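Local coordinates for protein peptidase M42 (Thaumarchaeota archaeon SCGC AB-539-E09, PDB 5DS0) that probably cleaves amino acids from the N-termini of peptides, as a cobalt-bound M42-family TET aminopeptidase assembled from twelve copies of the chain, at residues 7-10 and 11-15; 85-88 and 89-93; 115-118 and 119-123; 263-267 and 268-272; 338-341 and 342-346. All blocks are in the same frame, centred on the assembly; numbering follows the deposited sequence.

Contact 1 of 5, residues 7-10 and 11-15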
loop_
_atom_site.group_PDB
_atom_site.type_symbol
_atom_site.label_atom_id
_atom_site.label_comp_id
_atom_site.label_asym_id
_atom_site.label_seq_id
_atom_site.Cartn_x
_atom_site.Cartn_y
_atom_site.Cartn_z
HETATM N N MSE C 7 -56.726 0.478 0.731
HETATM C CA MSE C 7 -55.669 1.342 1.225
HETATM C C MSE C 7 -55.449 1.128 2.685
HETATM O O MSE C 7 -54.323 1.281 3.144
HETATM C CB MSE C 7 -55.964 2.812 0.924
HETATM C CG MSE C 7 -55.718 3.117 -0.558
HETATM SE SE MSE C 7 -53.828 2.772 -1.133
HETATM C CE MSE C 7 -54.302 1.548 -2.623
ATOM N N GLU C 8 -56.503 0.797 3.427
ATOM C CA GLU C 8 -56.375 0.503 4.869
ATOM C C GLU C 8 -55.603 -0.801 5.055
ATOM O O GLU C 8 -54.825 -0.920 5.976
ATOM C CB GLU C 8 -57.752 0.437 5.571
ATOM C CG GLU C 8 -57.805 0.564 7.152
ATOM C CD GLU C 8 -59.245 0.571 7.733
ATOM O OE1 GLU C 8 -60.176 0.011 7.071
ATOM O OE2 GLU C 8 -59.460 1.134 8.873
ATOM N N LEU C 9 -55.800 -1.754 4.151
ATOM C CA LEU C 9 -55.029 -2.980 4.175
ATOM C C LEU C 9 -53.565 -2.704 3.886
ATOM O O LEU C 9 -52.698 -3.103 4.648
ATOM C CB LEU C 9 -55.558 -3.977 3.160
ATOM C CG LEU C 9 -54.722 -5.247 2.996
ATOM C CD1 LEU C 9 -54.756 -6.056 4.271
ATOM C CD2 LEU C 9 -55.200 -6.090 1.832
HETATM N N MSE C 10 -53.299 -1.976 2.807
HETATM C CA MSE C 10 -51.925 -1.615 2.453
HETATM C C MSE C 10 -51.243 -0.995 3.635
HETATM O O MSE C 10 -50.199 -1.447 4.039
HETATM C CB MSE C 10 -51.848 -0.706 1.225
HETATM C CG MSE C 10 -50.459 -0.820 0.617
HETATM SE SE MSE C 10 -50.175 0.422 -0.903
HETATM C CE MSE C 10 -51.221 -0.626 -2.201
ATOM N N LYS C 11 -51.832 0.047 4.202
ATOM C CA LYS C 11 -51.248 0.737 5.356
ATOM C C LYS C 11 -50.945 -0.229 6.495
ATOM O O LYS C 11 -49.869 -0.222 7.066
ATOM C CB LYS C 11 -52.201 1.843 5.837
ATOM C CG LYS C 11 -51.702 2.673 7.000
ATOM C CD LYS C 11 -52.659 3.819 7.263
ATOM C CE LYS C 11 -51.990 5.002 7.947
ATOM N NZ LYS C 11 -51.793 4.713 9.393
ATOM N N THR C 12 -51.915 -1.055 6.820
ATOM C CA THR C 12 -51.796 -1.952 7.944
ATOM C C THR C 12 -50.693 -2.979 7.748
ATOM O O THR C 12 -49.954 -3.284 8.687
ATOM C CB THR C 12 -53.140 -2.643 8.184
ATOM O OG1 THR C 12 -54.091 -1.633 8.502
ATOM C CG2 THR C 12 -53.072 -3.614 9.338
ATOM N N LEU C 13 -50.600 -3.510 6.537
ATOM C CA LEU C 13 -49.521 -4.427 6.171
ATOM C C LEU C 13 -48.135 -3.810 6.303
ATOM O O LEU C 13 -47.271 -4.361 6.970
ATOM C CB LEU C 13 -49.673 -4.893 4.720
ATOM C CG LEU C 13 -50.769 -5.906 4.408
ATOM C CD1 LEU C 13 -50.877 -6.068 2.899
ATOM C CD2 LEU C 13 -50.473 -7.229 5.071
HETATM N N MSE C 14 -47.926 -2.670 5.657
HETATM C CA MSE C 14 -46.619 -2.026 5.673
HETATM C C MSE C 14 -46.242 -1.553 7.057
HETATM O O MSE C 14 -45.058 -1.350 7.327
HETATM C CB MSE C 14 -46.561 -0.819 4.739
HETATM C CG MSE C 14 -46.892 -1.089 3.272
HETATM SE SE MSE C 14 -46.268 -2.836 2.603
HETATM C CE MSE C 14 -47.772 -3.214 1.396
ATOM N N GLU C 15 -47.226 -1.335 7.931
ATOM C CA GLU C 15 -46.940 -0.876 9.286
ATOM C C GLU C 15 -46.869 -2.006 10.309
ATOM O O GLU C 15 -46.414 -1.801 11.419
ATOM C CB GLU C 15 -47.958 0.175 9.720
ATOM C CG GLU C 15 -47.734 1.538 9.070
ATOM C CD GLU C 15 -48.633 2.622 9.636
ATOM O OE1 GLU C 15 -49.588 2.269 10.373
ATOM O OE2 GLU C 15 -48.393 3.822 9.341
#
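The C-terminal half of the N-terminal helix, 2-15, brings Leu9 against Leu13 and Met10 against Met14, one turn apart. Backbone bonds from each residue to the one four places back define the helix; the straightest, Met14 N to Met10 O, has an N-H...O angle of 177°. Glu8 O is gripped twice, by Thr12 N at 3.0 Å and by Thr12 OG1 at 2.7 Å, the two donors arriving from opposite faces of its carbonyl plane. The hydroxyl can reach back because OG1 stands beside its own backbone N, turned away from the carbonyl carbon (chi1 -62°). Replacing Thr12 by a valine would probably cost Glu8 O this second donor and set a methyl group against the carbonyl. CG of Leu9 lies 3.9 Å from CD1 of Leu13, and this pair packs on helix 24-34. In the two selenomethionines, CE of Met14 approaches CG of Met10 at 3.7 Å, and both side chains rest on helix 179-197. On the outer side Lys11 NZ makes a weak salt bridge of 3.4 Å to Glu15 OE1, while Glu15 OE2 accepts from Phe165 N. Apolar packing on one side and charged groups on the other mark an amphipathic helix.

Contact 2 of 5, residues 85-88 and 89-93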
loop_
_atom_site.group_PDB
_atom_site.type_symbol
_atom_site.label_atom_id
_atom_site.label_comp_id
_atom_site.label_asym_id
_atom_site.label_seq_id
_atom_site.Cartn_x
_atom_site.Cartn_y
_atom_site.Cartn_z
ATOM N N PHE C 85 -27.265 -6.770 18.220
ATOM C CA PHE C 85 -28.250 -7.441 17.381
ATOM C C PHE C 85 -27.599 -8.196 16.231
ATOM O O PHE C 85 -26.529 -7.823 15.784
ATOM C CB PHE C 85 -29.240 -6.414 16.823
ATOM C CG PHE C 85 -28.601 -5.351 15.977
ATOM C CD1 PHE C 85 -28.390 -5.555 14.618
ATOM C CD2 PHE C 85 -28.209 -4.164 16.527
ATOM C CE1 PHE C 85 -27.788 -4.587 13.837
ATOM C CE2 PHE C 85 -27.613 -3.182 15.756
ATOM C CZ PHE C 85 -27.398 -3.391 14.408
ATOM N N ASN C 86 -28.278 -9.219 15.735
ATOM C CA ASN C 86 -27.943 -9.794 14.450
ATOM C C ASN C 86 -28.980 -9.380 13.441
ATOM O O ASN C 86 -30.118 -9.070 13.801
ATOM C CB ASN C 86 -27.874 -11.299 14.551
ATOM C CG ASN C 86 -26.553 -11.770 15.129
ATOM O OD1 ASN C 86 -25.502 -11.442 14.602
ATOM N ND2 ASN C 86 -26.602 -12.534 16.210
ATOM N N THR C 87 -28.588 -9.364 12.177
ATOM C CA THR C 87 -29.503 -9.015 11.110
ATOM C C THR C 87 -30.334 -10.215 10.713
ATOM O O THR C 87 -29.880 -11.352 10.823
ATOM C CB THR C 87 -28.764 -8.549 9.865
ATOM O OG1 THR C 87 -27.959 -9.606 9.357
ATOM C CG2 THR C 87 -27.870 -7.351 10.165
ATOM N N LEU C 88 -31.565 -9.957 10.278
ATOM C CA LEU C 88 -32.451 -10.973 9.719
ATOM C C LEU C 88 -32.715 -10.577 8.295
ATOM O O LEU C 88 -33.558 -9.725 8.031
ATOM C CB LEU C 88 -33.765 -11.032 10.482
ATOM C CG LEU C 88 -33.654 -11.470 11.938
ATOM C CD1 LEU C 88 -35.020 -11.456 12.619
ATOM C CD2 LEU C 88 -33.037 -12.862 12.043
ATOM N N GLY C 89 -31.989 -11.190 7.370
ATOM C CA GLY C 89 -32.078 -10.833 5.951
ATOM C C GLY C 89 -30.940 -9.900 5.616
ATOM O O GLY C 89 -30.217 -9.459 6.500
ATOM N N GLY C 90 -30.778 -9.619 4.333
ATOM C CA GLY C 90 -29.638 -8.850 3.852
ATOM C C GLY C 90 -29.848 -7.366 4.026
ATOM O O GLY C 90 -30.812 -6.815 3.498
ATOM N N TRP C 91 -28.952 -6.729 4.776
ATOM C CA TRP C 91 -28.946 -5.283 4.983
ATOM C C TRP C 91 -27.627 -4.698 4.512
ATOM O O TRP C 91 -26.594 -5.291 4.699
ATOM C CB TRP C 91 -29.053 -4.956 6.475
ATOM C CG TRP C 91 -30.389 -5.082 7.075
ATOM C CD1 TRP C 91 -30.906 -6.167 7.700
ATOM C CD2 TRP C 91 -31.379 -4.062 7.159
ATOM N NE1 TRP C 91 -32.173 -5.897 8.152
ATOM C CE2 TRP C 91 -32.486 -4.606 7.827
ATOM C CE3 TRP C 91 -31.441 -2.741 6.729
ATOM C CZ2 TRP C 91 -33.643 -3.875 8.072
ATOM C CZ3 TRP C 91 -32.586 -2.019 6.983
ATOM C CH2 TRP C 91 -33.669 -2.585 7.642
ATOM N N TRP C 92 -27.666 -3.509 3.936
ATOM C CA TRP C 92 -26.454 -2.737 3.708
ATOM C C TRP C 92 -26.149 -1.924 4.963
ATOM O O TRP C 92 -27.015 -1.182 5.440
ATOM C CB TRP C 92 -26.665 -1.801 2.522
ATOM C CG TRP C 92 -25.441 -1.081 2.061
ATOM C CD1 TRP C 92 -24.161 -1.440 2.270
ATOM C CD2 TRP C 92 -25.409 0.104 1.271
ATOM N NE1 TRP C 92 -23.312 -0.540 1.674
ATOM C CE2 TRP C 92 -24.061 0.420 1.052
ATOM C CE3 TRP C 92 -26.391 0.932 0.730
ATOM C CZ2 TRP C 92 -23.666 1.529 0.317
ATOM C CZ3 TRP C 92 -26.001 2.024 -0.003
ATOM C CH2 TRP C 92 -24.650 2.316 -0.205
ATOM N N SER C 93 -24.939 -2.037 5.499
ATOM C CA SER C 93 -24.639 -1.398 6.779
ATOM C C SER C 93 -24.815 0.127 6.702
ATOM O O SER C 93 -25.237 0.766 7.670
ATOM C CB SER C 93 -23.237 -1.747 7.247
ATOM O OG SER C 93 -22.272 -1.047 6.478
#
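Thr87 and Trp91 meet because of their first torsions: Thr87 places OG1 between its backbone N and carbonyl carbon (chi1 63°), while Trp91 turns CG beside its own N (chi1 -77°). The two side chains then run past each other in opposite directions. CB of Thr87 lies 3.9 Å from CD1 of Trp91, and CG2 of Thr87 is 4.1 Å from the same carbon, an oblique approach to the indole. These are van der Waals contacts, and NE1 of Trp91 stays 4.1 Å from Leu88 O. The indole nitrogen spends its hydrogen on Gly71 O in strand 71-77, and a stack on Phe72, which Phe85 meets edge-to-face, further fixes the ring. The chain bends sharply at Gly89, whose positive phi (98°) would press any CB onto Leu88 O, which explains the glycine. Outward from the bend, Asn86 ND2 bonds Gln294 OE1 of a second subunit, whose Tyr265 packs on Leu88. Gly90 O accepts a hydrogen bond from ND1 of His325, a cobalt ligand, so the loop probably helps orient that imidazole. The arrangement is thus a strand-to-loop exit from the six-stranded antiparallel barrel that supplies a second-shell carbonyl to a dinuclear metallopeptidase site.

Contact 3 of 5, residues 115-118 and 119-123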
loop_
_atom_site.group_PDB
_atom_site.type_symbol
_atom_site.label_atom_id
_atom_site.label_comp_id
_atom_site.label_asym_id
_atom_site.label_seq_id
_atom_site.Cartn_x
_atom_site.Cartn_y
_atom_site.Cartn_z
ATOM N N ALA C 115 -27.157 2.710 16.850
ATOM C CA ALA C 115 -26.073 3.626 17.198
ATOM C C ALA C 115 -24.725 2.955 17.154
ATOM O O ALA C 115 -24.625 1.726 17.105
ATOM C CB ALA C 115 -26.302 4.201 18.581
ATOM N N SER C 116 -23.687 3.780 17.145
ATOM C CA SER C 116 -22.317 3.294 17.251
ATOM C C SER C 116 -21.537 4.219 18.156
ATOM O O SER C 116 -22.070 5.209 18.652
ATOM C CB SER C 116 -21.649 3.246 15.882
ATOM O OG SER C 116 -21.373 4.549 15.407
ATOM N N LYS C 117 -20.270 3.899 18.367
ATOM C CA LYS C 117 -19.364 4.852 18.986
ATOM C C LYS C 117 -19.288 6.089 18.099
ATOM O O LYS C 117 -19.134 5.952 16.883
ATOM C CB LYS C 117 -17.969 4.258 19.154
ATOM C CG LYS C 117 -17.808 3.438 20.421
ATOM C CD LYS C 117 -16.411 2.836 20.511
ATOM C CE LYS C 117 -16.283 1.568 19.668
ATOM N NZ LYS C 117 -14.904 1.026 19.728
ATOM N N PRO C 118 -19.398 7.291 18.701
ATOM C CA PRO C 118 -19.303 8.549 17.947
ATOM C C PRO C 118 -17.896 8.738 17.430
ATOM O O PRO C 118 -16.965 8.400 18.140
ATOM C CB PRO C 118 -19.629 9.635 18.980
ATOM C CG PRO C 118 -19.877 8.951 20.283
ATOM C CD PRO C 118 -19.490 7.514 20.157
ATOM N N PRO C 119 -17.738 9.285 16.212
ATOM C CA PRO C 119 -16.411 9.358 15.582
ATOM C C PRO C 119 -15.358 10.235 16.303
ATOM O O PRO C 119 -14.158 9.952 16.178
ATOM C CB PRO C 119 -16.707 9.898 14.172
ATOM C CG PRO C 119 -18.014 10.595 14.291
ATOM C CD PRO C 119 -18.786 9.900 15.381
ATOM N N HIS C 120 -15.776 11.258 17.051
ATOM C CA HIS C 120 -14.823 12.135 17.739
ATOM C C HIS C 120 -14.084 11.465 18.926
ATOM O O HIS C 120 -13.081 11.998 19.395
ATOM C CB HIS C 120 -15.504 13.438 18.176
ATOM C CG HIS C 120 -16.245 13.318 19.465
ATOM N ND1 HIS C 120 -15.745 13.786 20.662
ATOM C CD2 HIS C 120 -17.439 12.749 19.757
ATOM C CE1 HIS C 120 -16.600 13.522 21.633
ATOM N NE2 HIS C 120 -17.636 12.891 21.111
ATOM N N ILE C 121 -14.561 10.318 19.411
ATOM C CA ILE C 121 -13.794 9.498 20.388
ATOM C C ILE C 121 -13.013 8.342 19.741
ATOM O O ILE C 121 -12.605 7.414 20.429
ATOM C CB ILE C 121 -14.663 9.002 21.586
ATOM C CG1 ILE C 121 -15.502 7.772 21.229
ATOM C CG2 ILE C 121 -15.572 10.111 22.090
ATOM C CD1 ILE C 121 -16.114 7.072 22.431
ATOM N N LEU C 122 -12.801 8.404 18.426
ATOM C CA LEU C 122 -12.003 7.404 17.712
ATOM C C LEU C 122 -10.747 8.080 17.196
ATOM O O LEU C 122 -10.714 9.306 17.067
ATOM C CB LEU C 122 -12.789 6.784 16.536
ATOM C CG LEU C 122 -13.592 5.473 16.757
ATOM C CD1 LEU C 122 -14.651 5.802 17.759
ATOM C CD2 LEU C 122 -14.262 4.731 15.593
ATOM N N PRO C 123 -9.706 7.281 16.901
ATOM C CA PRO C 123 -8.514 7.845 16.268
ATOM C C PRO C 123 -8.839 8.432 14.882
ATOM O O PRO C 123 -9.769 7.954 14.230
ATOM C CB PRO C 123 -7.562 6.642 16.153
ATOM C CG PRO C 123 -8.111 5.587 17.063
ATOM C CD PRO C 123 -9.584 5.829 17.140
#
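Lys117 and Pro118 carry the contact with Pro119 to Leu122; Ser116, just before them, donates from OG to Lys117 O at 3.0 Å, from above the carbonyl plane. CB of Lys117 touches CD1 of Leu122 at 3.9 Å, a contact made by the root of the side chain while the bent chain carries its amine onward. Pro118 does most of the work. Its O accepts a weak bond from Ile121 N at 3.3 Å, and inside the following segment Leu122 N repeats the step to Pro119 O at 3.0 Å. The two three-residue steps, the first weak, are consistent with the 3-10 turn at 119-120. Ile121 holds CG1 between its backbone N and carbonyl carbon (chi1 80°), which brings CG1 to 3.5 Å from Pro118 O and CD1 to 4.1 Å from Pro118 CD. CB of Pro118 meets His120 CD2 obliquely at 3.9 Å, while Ile121 CG2 lies over one face of the imidazole, toward its rim. The turn follows barrel strand 108-115, whose Ala115 pairs with Phe137 of strand 137-139, and precedes helix 124-127, where Arg127 NE binds Pro119 O; Trp92, Gly246 and Glu251 of a third subunit pack against Ser116, Lys117 and Ile121 respectively.

Contact 4 of 5, residues 263-267 and 268-272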
loop_
_atom_site.group_PDB
_atom_site.type_symbol
_atom_site.label_atom_id
_atom_site.label_comp_id
_atom_site.label_asym_id
_atom_site.label_seq_id
_atom_site.Cartn_x
_atom_site.Cartn_y
_atom_site.Cartn_z
ATOM N N VAL C 263 -39.424 -10.965 -14.851
ATOM C CA VAL C 263 -38.041 -11.345 -14.676
ATOM C C VAL C 263 -37.700 -12.428 -15.685
ATOM O O VAL C 263 -38.273 -13.529 -15.631
ATOM C CB VAL C 263 -37.779 -11.857 -13.253
ATOM C CG1 VAL C 263 -36.330 -12.280 -13.095
ATOM C CG2 VAL C 263 -38.115 -10.795 -12.239
ATOM N N THR C 264 -36.728 -12.135 -16.534
ATOM C CA THR C 264 -36.274 -13.037 -17.571
ATOM C C THR C 264 -35.099 -13.911 -17.139
ATOM O O THR C 264 -34.744 -14.861 -17.835
ATOM C CB THR C 264 -35.806 -12.238 -18.791
ATOM O OG1 THR C 264 -34.748 -11.344 -18.410
ATOM C CG2 THR C 264 -36.949 -11.428 -19.358
ATOM N N TYR C 265 -34.453 -13.547 -16.028
ATOM C CA TYR C 265 -33.353 -14.320 -15.463
ATOM C C TYR C 265 -33.019 -13.811 -14.074
ATOM O O TYR C 265 -32.977 -12.620 -13.849
ATOM C CB TYR C 265 -32.088 -14.253 -16.331
ATOM C CG TYR C 265 -30.890 -14.792 -15.601
ATOM C CD1 TYR C 265 -30.743 -16.152 -15.405
ATOM C CD2 TYR C 265 -29.926 -13.949 -15.053
ATOM C CE1 TYR C 265 -29.657 -16.668 -14.709
ATOM C CE2 TYR C 265 -28.838 -14.455 -14.343
ATOM C CZ TYR C 265 -28.713 -15.816 -14.184
ATOM O OH TYR C 265 -27.666 -16.355 -13.495
ATOM N N ASP C 266 -32.793 -14.727 -13.144
ATOM C CA ASP C 266 -32.234 -14.364 -11.857
ATOM C C ASP C 266 -31.371 -15.508 -11.335
ATOM O O ASP C 266 -31.366 -16.607 -11.898
ATOM C CB ASP C 266 -33.317 -13.864 -10.865
ATOM C CG ASP C 266 -34.190 -14.982 -10.267
ATOM O OD1 ASP C 266 -33.631 -15.797 -9.513
ATOM O OD2 ASP C 266 -35.437 -15.027 -10.488
ATOM N N ARG C 267 -30.595 -15.221 -10.302
ATOM C CA ARG C 267 -29.627 -16.169 -9.757
ATOM C C ARG C 267 -30.296 -17.469 -9.282
ATOM O O ARG C 267 -29.682 -18.522 -9.319
ATOM C CB ARG C 267 -28.849 -15.496 -8.612
ATOM C CG ARG C 267 -27.660 -16.282 -8.037
ATOM C CD ARG C 267 -27.003 -15.601 -6.809
ATOM N NE ARG C 267 -28.016 -15.398 -5.761
ATOM C CZ ARG C 267 -27.835 -14.730 -4.617
ATOM N NH1 ARG C 267 -26.670 -14.160 -4.334
ATOM N NH2 ARG C 267 -28.842 -14.626 -3.749
ATOM N N SER C 268 -31.553 -17.392 -8.844
ATOM C CA SER C 268 -32.283 -18.554 -8.321
ATOM C C SER C 268 -33.094 -19.348 -9.358
ATOM O O SER C 268 -33.472 -20.492 -9.092
ATOM C CB SER C 268 -33.212 -18.127 -7.157
ATOM O OG SER C 268 -34.376 -17.450 -7.609
HETATM N N MSE C 269 -33.351 -18.758 -10.522
HETATM C CA MSE C 269 -34.136 -19.427 -11.557
HETATM C C MSE C 269 -34.056 -18.785 -12.929
HETATM O O MSE C 269 -34.072 -17.560 -13.061
HETATM C CB MSE C 269 -35.600 -19.402 -11.131
HETATM C CG MSE C 269 -36.491 -20.035 -12.203
HETATM SE SE MSE C 269 -38.393 -19.954 -11.728
HETATM C CE MSE C 269 -38.757 -18.065 -12.189
ATOM N N ILE C 270 -33.985 -19.636 -13.957
ATOM C CA ILE C 270 -34.251 -19.234 -15.335
ATOM C C ILE C 270 -35.680 -19.636 -15.680
ATOM O O ILE C 270 -36.019 -20.822 -15.663
ATOM C CB ILE C 270 -33.308 -19.937 -16.322
ATOM C CG1 ILE C 270 -31.855 -19.629 -15.972
ATOM C CG2 ILE C 270 -33.611 -19.496 -17.758
ATOM C CD1 ILE C 270 -30.926 -20.794 -16.169
ATOM N N PRO C 271 -36.542 -18.660 -15.978
ATOM C CA PRO C 271 -37.957 -19.023 -16.081
ATOM C C PRO C 271 -38.241 -20.003 -17.221
ATOM O O PRO C 271 -37.477 -20.055 -18.180
ATOM C CB PRO C 271 -38.642 -17.672 -16.336
ATOM C CG PRO C 271 -37.572 -16.801 -16.899
ATOM C CD PRO C 271 -36.305 -17.237 -16.253
ATOM N N ASN C 272 -39.335 -20.750 -17.103
ATOM C CA ASN C 272 -39.879 -21.525 -18.205
ATOM C C ASN C 272 -40.171 -20.589 -19.369
ATOM O O ASN C 272 -40.834 -19.570 -19.200
ATOM C CB ASN C 272 -41.159 -22.236 -17.767
ATOM C CG ASN C 272 -41.885 -22.915 -18.928
ATOM O OD1 ASN C 272 -42.701 -22.296 -19.626
ATOM N ND2 ASN C 272 -41.652 -24.199 -19.091
#
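Asp266 OD1 gathers the donors of Ser268: OG reaches it at 2.6 Å on the syn lone pair, and Ser268 N meets it nearly along the C-O axis at 2.7 Å. Met269 N adds a weak third bond at 3.1 Å. The carboxylate leans over the turn because CG lies between the backbone N and carbonyl carbon (chi1 76°). With the side-chain oxygen holding the amide two residues on, this is an Asx turn, superposed on a type I beta turn through Arg267 and Ser268. A leucine in place of Asp266 would probably leave Ser268 N and OG without their shared acceptor, the hydroxyl then keeping only its bond from Thr300 N of those named here. Further along, CG1 of Ile270 sits at the edge of the Tyr265 ring, in its plane, 3.7 Å from CD1. Ser268 OG also accepts from Thr300 N, and Thr264 OG1 is held by Ser293 O. Beyond these, Asn272 OD1 N-caps helix 273-285 at Leu275 N, while Phe22 of a fourth subunit packs on Ile270.

Contact 5 of 5, residues 338-341 and 342-346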
loop_
_atom_site.group_PDB
_atom_site.type_symbol
_atom_site.label_atom_id
_atom_site.label_comp_id
_atom_site.label_asym_id
_atom_site.label_seq_id
_atom_site.Cartn_x
_atom_site.Cartn_y
_atom_site.Cartn_z
ATOM N N ASN C 338 -51.739 -2.269 -12.061
ATOM C CA ASN C 338 -51.499 -3.011 -13.286
ATOM C C ASN C 338 -51.026 -4.427 -13.031
ATOM O O ASN C 338 -51.315 -5.324 -13.820
ATOM C CB ASN C 338 -50.498 -2.278 -14.180
ATOM C CG ASN C 338 -51.151 -1.220 -15.038
ATOM O OD1 ASN C 338 -52.310 -1.349 -15.433
ATOM N ND2 ASN C 338 -50.400 -0.189 -15.369
ATOM N N ALA C 339 -50.273 -4.629 -11.961
ATOM C CA ALA C 339 -49.863 -5.981 -11.602
ATOM C C ALA C 339 -51.072 -6.810 -11.230
ATOM O O ALA C 339 -51.170 -7.976 -11.594
ATOM C CB ALA C 339 -48.875 -5.948 -10.451
ATOM N N ILE C 340 -52.013 -6.195 -10.520
ATOM C CA ILE C 340 -53.252 -6.878 -10.167
ATOM C C ILE C 340 -54.034 -7.227 -11.437
ATOM O O ILE C 340 -54.461 -8.368 -11.612
ATOM C CB ILE C 340 -54.136 -6.052 -9.221
ATOM C CG1 ILE C 340 -53.471 -5.910 -7.861
ATOM C CG2 ILE C 340 -55.483 -6.738 -9.068
ATOM C CD1 ILE C 340 -54.109 -4.838 -7.008
ATOM N N ARG C 341 -54.204 -6.252 -12.330
ATOM C CA ARG C 341 -54.878 -6.500 -13.604
ATOM C C ARG C 341 -54.216 -7.655 -14.349
ATOM O O ARG C 341 -54.889 -8.562 -14.829
ATOM C CB ARG C 341 -54.855 -5.265 -14.486
ATOM C CG ARG C 341 -55.819 -4.180 -14.075
ATOM C CD ARG C 341 -55.757 -3.014 -15.048
ATOM N NE ARG C 341 -56.109 -1.734 -14.412
ATOM C CZ ARG C 341 -57.295 -1.105 -14.512
ATOM N NH1 ARG C 341 -57.473 0.074 -13.907
ATOM N NH2 ARG C 341 -58.326 -1.662 -15.159
ATOM N N LEU C 342 -52.897 -7.618 -14.434
ATOM C CA LEU C 342 -52.165 -8.613 -15.193
ATOM C C LEU C 342 -52.364 -10.031 -14.650
ATOM O O LEU C 342 -52.600 -10.954 -15.432
ATOM C CB LEU C 342 -50.672 -8.278 -15.208
ATOM C CG LEU C 342 -49.773 -9.281 -15.928
ATOM C CD1 LEU C 342 -50.172 -9.427 -17.387
ATOM C CD2 LEU C 342 -48.316 -8.865 -15.808
ATOM N N VAL C 343 -52.262 -10.193 -13.332
ATOM C CA VAL C 343 -52.372 -11.525 -12.719
ATOM C C VAL C 343 -53.768 -12.104 -12.976
ATOM O O VAL C 343 -53.895 -13.288 -13.270
ATOM C CB VAL C 343 -52.010 -11.618 -11.185
ATOM C CG1 VAL C 343 -50.504 -11.603 -10.958
ATOM C CG2 VAL C 343 -52.649 -10.530 -10.351
ATOM N N ILE C 344 -54.796 -11.263 -12.926
ATOM C CA ILE C 344 -56.146 -11.703 -13.225
ATOM C C ILE C 344 -56.253 -12.224 -14.660
ATOM O O ILE C 344 -56.758 -13.323 -14.884
ATOM C CB ILE C 344 -57.159 -10.577 -12.959
ATOM C CG1 ILE C 344 -57.313 -10.373 -11.444
ATOM C CG2 ILE C 344 -58.511 -10.892 -13.579
ATOM C CD1 ILE C 344 -58.071 -9.128 -11.035
ATOM N N GLU C 345 -55.758 -11.451 -15.623
ATOM C CA GLU C 345 -55.796 -11.875 -17.019
ATOM C C GLU C 345 -55.082 -13.200 -17.216
ATOM O O GLU C 345 -55.505 -14.024 -18.014
ATOM C CB GLU C 345 -55.165 -10.826 -17.934
ATOM C CG GLU C 345 -55.870 -9.482 -17.974
ATOM C CD GLU C 345 -57.369 -9.603 -18.139
ATOM O OE1 GLU C 345 -57.829 -10.127 -19.180
ATOM O OE2 GLU C 345 -58.087 -9.138 -17.241
ATOM N N LEU C 346 -53.973 -13.393 -16.521
ATOM C CA LEU C 346 -53.216 -14.636 -16.643
ATOM C C LEU C 346 -54.041 -15.792 -16.124
ATOM O O LEU C 346 -54.207 -16.798 -16.809
ATOM C CB LEU C 346 -51.913 -14.563 -15.858
ATOM C CG LEU C 346 -50.895 -13.549 -16.364
ATOM C CD1 LEU C 346 -49.758 -13.449 -15.370
ATOM C CD2 LEU C 346 -50.361 -13.933 -17.728
#
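Leu342 N donates to Asn338 O at 2.9 Å, the shortest bond of this contact, with an N-H...O angle of 156°. The same four-residue step recurs without interruption: Val343 N to Ala339 O at 3.0 Å, Ile344 N to Ile340 O at 3.2 Å, and Glu345 N to Arg341 O at 3.1 Å. Regular alpha-helix therefore spans the whole stretch, within helix 333-349. One turn apart, Ile340 and Ile344 lie side by side and point the same way, CG2 of Ile340 touching CD1 of Ile344 at 4.0 Å. They are alike in rotation: each puts CG1 beside its backbone N (chi1 -67° and -72°), so that Ile344 reaches back along the helix toward the branch of Ile340. Glu345 turns CG beside its own backbone N, 3.4 Å from Arg341 O; the bend at chi2 then directs the carboxylate, whose OE1 forms a salt bridge with Arg349 NH1. The apolar flanks divide their partners. Ile340 and Val343 pack on helix 179-197, Leu342 and Leu346 on helix 273-285, and Ala339 and Leu346 on sheet strand 314-322. Burial of backbone amides is thus paid for by bonds within the helix, and the contacts named with neighbouring helices and strand are largely apolar packing, while the charge on Glu345 is probably balanced by Arg349.

The five contacts come in series along the chain, in the order of their numbers. Contacts 1 and 5 lie on helices 2-15 and 333-349, which both pack on helix 179-197; their nearest atoms are about 7 Å apart. Contact 4 leads into helix 273-285, which contact 5 also touches, and both meet strand 314-322 of the large mixed sheet. Contacts 2 and 3 leave strands 82-88 and 108-115 of the barrel, nearest atoms about 6 Å apart, whereas the centres of contacts 3 and 5 stand about 51 Å apart. Within one chain contacts 2 and 4 do not touch, yet Leu88 meets Tyr265 between subunits, and Trp92 meets Pro119 likewise, so the loop contacts take part in assembly.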